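Local structure of aminopeptidase (Aneurinibacillus sp., 2EK8) at residues D230-A235 with W369-N374; D241-A246 with D301-K306. The protein probably removes amino acids from the N termini of peptides, as a zinc-dependent aminopeptidase of the M28 family. All blocks are in the same frame, centred on the assembly; numbering follows the deposited sequence.

Contact 1 of 2, residues D230-A235 with W369-N374; sequences DSVEKA and WYHTPN. With ZN (zinc ion), chain B.
Val232 and His371 meet in a CH-pi contact: methyl CG1 of Val232 sits 3.7 Å from the centroid of the His371 imidazole, only 8° off the ring normal. The second methyl, CG2, leans on CB and CG of the same histidine, so the branched valine covers both the ring and its root. On the opposite face lies the phenol of Tyr370, its CZ 3.3 Å above the imidazole plane and over its centre. With CG anti to the carbonyl carbon (chi1 -73°), the His371 ring slots between these two neighbours.

The metal bond is made at the ring's far end, where NE2 of His371 binds the zinc ion at 2.1 Å. Asp240, Glu273 and a water that also binds a second zinc are further ligands.

Farther from the metal, the two loops, each carrying a type II beta turn, meet through their backbones. CA of Pro373 makes a CA-H...O contact of 3.3 Å with O of Lys234, and the small Ala235 lets its CB come 3.5 Å from O of Thr372. One water donates to both O of Glu233 and O of His371, tying two carbonyls that cannot bond each other.

Within its own loop, OG1 of Thr372 reaches O of Trp369 at 2.7 Å from above the carbonyl plane.

Packing of a methyl on one face and a phenol ring on the other probably limits the swing of the imidazole without competing for its nitrogens, and helps keep NE2 directed at the zinc.

Contact 2 of 2, residues D241-A246 with D301-K306; sequences DASGVA and DMVGSK. With ZN (zinc ion), chain C.
OD1 of Asp241 takes two backbone N-H groups, one from its own helix and one from the loop 301-306. Gly244 N, three residues on, donates at 3.0 Å and completes an Asx motif near the start of helix 238-255, while Met302 N donates from across the contact at 3.0 Å. The two donors arrive from opposite faces of the carboxylate plane, each well out of it. With CG anti to the backbone N (chi1 -174°), the acid reaches from the helix onto the loop; its other oxygen, OD2, accepts from the backbone N of His228, itself a ligand of the zinc that Asp301 binds, so Asp241 is a second-shell residue. A cis peptide bond precedes Asp241, directly after the ligand Asp240, as in dizinc aminopeptidases of this family.

Asp301 is the metal-binding member of the pair. It grips the zinc ion with both oxygens, OD1 at 2.1 Å and OD2 at 2.4 Å, and Ser346 also bonds OD2. The Asp241 carboxylate lies against it, the planes 31° apart and CG of Asp241 3.3 Å from OD1 of Asp301; the metal and the N-H donors probably offset the repulsion. An asparagine at Asp241 would probably leave either Met302 N or His228 N facing an amide NH2 instead of an acceptor, disturbing the loop that carries Asp301.

Glycine suits position 244 because a CB would run into OD1 of Asp241. Ser243, short and polar, lets the loop come close: its OG receives Val303 N at 3.0 Å, almost straight at 176°, and also bonds Asn239 O, while methyl CG2 of Val303 rests 3.5 Å from that same OG.

From the N terminus, the chain leaves strand 222-228 through loop 230-235, enters helix 238-255 with segment 241-246, and returns after strand 294-300 as loop 301-306. Here contact 2 closes the inner loop, joining the early part of the helix to the strand's exit. Only after strand 358-364 does 369-374 come back to 230-235, so contact 1 closes a longer loop that encloses the inner one. It joins the loops after strands 222-228 and 358-364, with 294-300 lying between them. Both contacts lie at the two zinc ions. A shared water bridges these metals, Asp240 ligates both, and CD1 of Tyr370 packs 3.5 Å from SD of Met302, directly joining the two contacts.

Contact 1 of 2, residues D230-A235 with W369-N374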
# COMPACT_ATOMS: atom_id res chain seq x y z
N ASP A 230 -4.56 -7.42 3.62
CA ASP A 230 -3.58 -8.33 3.01
C ASP A 230 -2.19 -7.91 3.44
O ASP A 230 -1.99 -6.79 3.90
CB ASP A 230 -3.68 -8.29 1.48
CG ASP A 230 -3.27 -6.95 0.90
OD1 ASP A 230 -3.80 -5.92 1.38
OD2 ASP A 230 -2.44 -6.92 -0.03
N SER A 231 -1.23 -8.82 3.29
CA SER A 231 0.17 -8.55 3.63
C SER A 231 1.01 -9.12 2.50
O SER A 231 0.50 -9.85 1.64
CB SER A 231 0.54 -9.22 4.96
OG SER A 231 0.66 -10.62 4.82
N VAL A 232 2.30 -8.80 2.47
CA VAL A 232 3.16 -9.32 1.42
C VAL A 232 3.58 -10.74 1.73
O VAL A 232 3.50 -11.19 2.88
CB VAL A 232 4.42 -8.44 1.21
CG1 VAL A 232 4.00 -7.02 0.83
CG2 VAL A 232 5.27 -8.42 2.47
N GLU A 233 4.03 -11.45 0.70
CA GLU A 233 4.48 -12.83 0.82
C GLU A 233 5.50 -12.97 1.95
O GLU A 233 6.39 -12.13 2.10
CB GLU A 233 5.11 -13.28 -0.50
CG GLU A 233 5.32 -14.77 -0.64
CD GLU A 233 4.05 -15.52 -1.00
OE1 GLU A 233 3.41 -15.16 -2.01
OE2 GLU A 233 3.68 -16.46 -0.26
N LYS A 234 5.35 -14.03 2.75
CA LYS A 234 6.26 -14.33 3.86
C LYS A 234 6.20 -13.38 5.06
O LYS A 234 6.89 -13.60 6.06
CB LYS A 234 7.70 -14.42 3.35
CG LYS A 234 7.94 -15.57 2.37
CD LYS A 234 9.40 -15.65 1.96
CE LYS A 234 9.65 -16.81 1.00
NZ LYS A 234 8.89 -16.66 -0.27
N ALA A 235 5.39 -12.33 4.98
CA ALA A 235 5.27 -11.38 6.08
C ALA A 235 3.97 -11.61 6.85
O ALA A 235 2.88 -11.48 6.30
CB ALA A 235 5.31 -9.95 5.55
N TRP A 369 11.34 -3.99 10.19
CA TRP A 369 10.63 -5.25 9.96
C TRP A 369 9.64 -5.14 8.79
O TRP A 369 9.03 -6.13 8.39
CB TRP A 369 9.88 -5.66 11.23
CG TRP A 369 10.66 -5.40 12.49
CD1 TRP A 369 10.21 -4.78 13.62
CD2 TRP A 369 12.04 -5.73 12.74
NE1 TRP A 369 11.21 -4.70 14.55
CE2 TRP A 369 12.35 -5.27 14.04
CE3 TRP A 369 13.04 -6.36 11.99
CZ2 TRP A 369 13.61 -5.43 14.61
CZ3 TRP A 369 14.30 -6.52 12.55
CH2 TRP A 369 14.58 -6.06 13.85
N TYR A 370 9.49 -3.93 8.27
CA TYR A 370 8.59 -3.66 7.15
C TYR A 370 8.74 -4.67 6.01
O TYR A 370 9.82 -4.80 5.42
CB TYR A 370 8.87 -2.25 6.64
CG TYR A 370 8.12 -1.85 5.39
CD1 TYR A 370 6.73 -1.74 5.38
CD2 TYR A 370 8.81 -1.56 4.21
CE1 TYR A 370 6.04 -1.34 4.24
CE2 TYR A 370 8.13 -1.15 3.06
CZ TYR A 370 6.75 -1.05 3.09
OH TYR A 370 6.09 -0.64 1.96
N HIS A 371 7.66 -5.37 5.69
CA HIS A 371 7.63 -6.36 4.62
C HIS A 371 8.59 -7.53 4.79
O HIS A 371 9.08 -8.10 3.81
CB HIS A 371 7.89 -5.68 3.27
CG HIS A 371 6.74 -4.87 2.77
ND1 HIS A 371 6.74 -4.26 1.53
CD2 HIS A 371 5.54 -4.59 3.33
CE1 HIS A 371 5.60 -3.63 1.35
NE2 HIS A 371 4.85 -3.81 2.43
N THR A 372 8.87 -7.91 6.03
CA THR A 372 9.77 -9.02 6.30
C THR A 372 9.06 -10.04 7.19
O THR A 372 8.00 -9.76 7.75
CB THR A 372 11.02 -8.56 7.06
OG1 THR A 372 10.69 -8.31 8.43
CG2 THR A 372 11.59 -7.30 6.43
N PRO A 373 9.64 -11.24 7.33
CA PRO A 373 9.03 -12.27 8.17
C PRO A 373 9.03 -11.82 9.63
O PRO A 373 8.39 -12.43 10.48
CB PRO A 373 9.93 -13.49 7.95
CG PRO A 373 10.43 -13.28 6.55
CD PRO A 373 10.75 -11.81 6.54
N ASN A 374 9.75 -10.73 9.91
CA ASN A 374 9.86 -10.18 11.25
C ASN A 374 8.71 -9.24 11.63
O ASN A 374 8.64 -8.78 12.77
CB ASN A 374 11.21 -9.47 11.40
CG ASN A 374 12.38 -10.44 11.51
OD1 ASN A 374 13.50 -10.13 11.12
ND2 ASN A 374 12.11 -11.62 12.06
ZN ZN B . 2.92 -3.07 2.83
O HOH W 1 8.50 -10.99 3.86
O HOH W 2 1.51 -1.31 2.78

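Contact 2 of 2, residues D241-A246 with D301-K306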
# COMPACT_ATOMS: atom_id res chain seq x y z
N ASP A 241 -0.79 -4.99 7.50
CA ASP A 241 -1.45 -3.87 8.17
C ASP A 241 -2.53 -4.37 9.13
O ASP A 241 -3.64 -3.84 9.17
CB ASP A 241 -2.07 -2.95 7.11
CG ASP A 241 -2.67 -1.67 7.70
OD1 ASP A 241 -2.24 -1.25 8.80
OD2 ASP A 241 -3.55 -1.08 7.05
N ALA A 242 -2.22 -5.41 9.90
CA ALA A 242 -3.19 -5.92 10.87
C ALA A 242 -3.45 -4.82 11.89
O ALA A 242 -4.54 -4.71 12.44
CB ALA A 242 -2.66 -7.18 11.56
N SER A 243 -2.43 -3.99 12.14
CA SER A 243 -2.57 -2.89 13.09
C SER A 243 -3.70 -1.96 12.65
O SER A 243 -4.56 -1.59 13.45
CB SER A 243 -1.26 -2.10 13.21
OG SER A 243 -0.95 -1.43 12.00
N GLY A 244 -3.68 -1.58 11.37
CA GLY A 244 -4.71 -0.71 10.82
C GLY A 244 -6.08 -1.35 10.89
O GLY A 244 -7.07 -0.69 11.19
N VAL A 245 -6.15 -2.64 10.58
CA VAL A 245 -7.41 -3.36 10.65
C VAL A 245 -7.93 -3.34 12.09
O VAL A 245 -9.12 -3.16 12.33
CB VAL A 245 -7.24 -4.83 10.20
CG1 VAL A 245 -8.53 -5.61 10.47
CG2 VAL A 245 -6.89 -4.89 8.72
N ALA A 246 -7.01 -3.53 13.04
CA ALA A 246 -7.36 -3.55 14.45
C ALA A 246 -7.95 -2.22 14.90
O ALA A 246 -8.95 -2.18 15.61
CB ALA A 246 -6.12 -3.90 15.30
N ASP A 301 -2.51 2.67 8.20
CA ASP A 301 -1.57 1.68 7.67
C ASP A 301 -0.28 1.80 8.48
O ASP A 301 0.40 2.82 8.41
CB ASP A 301 -1.29 1.97 6.19
CG ASP A 301 -0.71 0.77 5.44
OD1 ASP A 301 -0.25 -0.19 6.10
OD2 ASP A 301 -0.71 0.79 4.19
N MET A 302 0.03 0.74 9.23
CA MET A 302 1.22 0.65 10.08
C MET A 302 1.11 1.67 11.20
O MET A 302 1.74 2.73 11.18
CB MET A 302 2.48 0.85 9.22
CG MET A 302 2.56 -0.23 8.13
SD MET A 302 3.99 -0.21 7.04
CE MET A 302 3.64 1.17 6.02
N VAL A 303 0.31 1.32 12.20
CA VAL A 303 0.04 2.19 13.33
C VAL A 303 0.22 1.55 14.70
O VAL A 303 -0.42 1.98 15.67
CB VAL A 303 -1.39 2.76 13.22
CG1 VAL A 303 -1.49 3.67 12.00
CG2 VAL A 303 -2.40 1.62 13.09
N GLY A 304 1.07 0.53 14.80
CA GLY A 304 1.26 -0.11 16.09
C GLY A 304 2.64 -0.68 16.41
O GLY A 304 2.77 -1.43 17.37
N SER A 305 3.66 -0.31 15.64
CA SER A 305 5.01 -0.84 15.87
C SER A 305 5.83 -0.08 16.91
O SER A 305 6.05 1.12 16.80
CB SER A 305 5.80 -0.88 14.57
OG SER A 305 7.11 -1.39 14.79
N LYS A 306 6.32 -0.82 17.91
CA LYS A 306 7.13 -0.22 18.96
C LYS A 306 8.47 0.23 18.39
O LYS A 306 9.19 1.01 19.03
CB LYS A 306 7.37 -1.24 20.09
CG LYS A 306 8.23 -2.42 19.68
CD LYS A 306 8.32 -3.46 20.79
CE LYS A 306 9.27 -4.58 20.42
NZ LYS A 306 10.63 -4.05 20.10
ZN ZN C . 0.25 -1.35 4.40
O HOH W 2 1.51 -1.31 2.78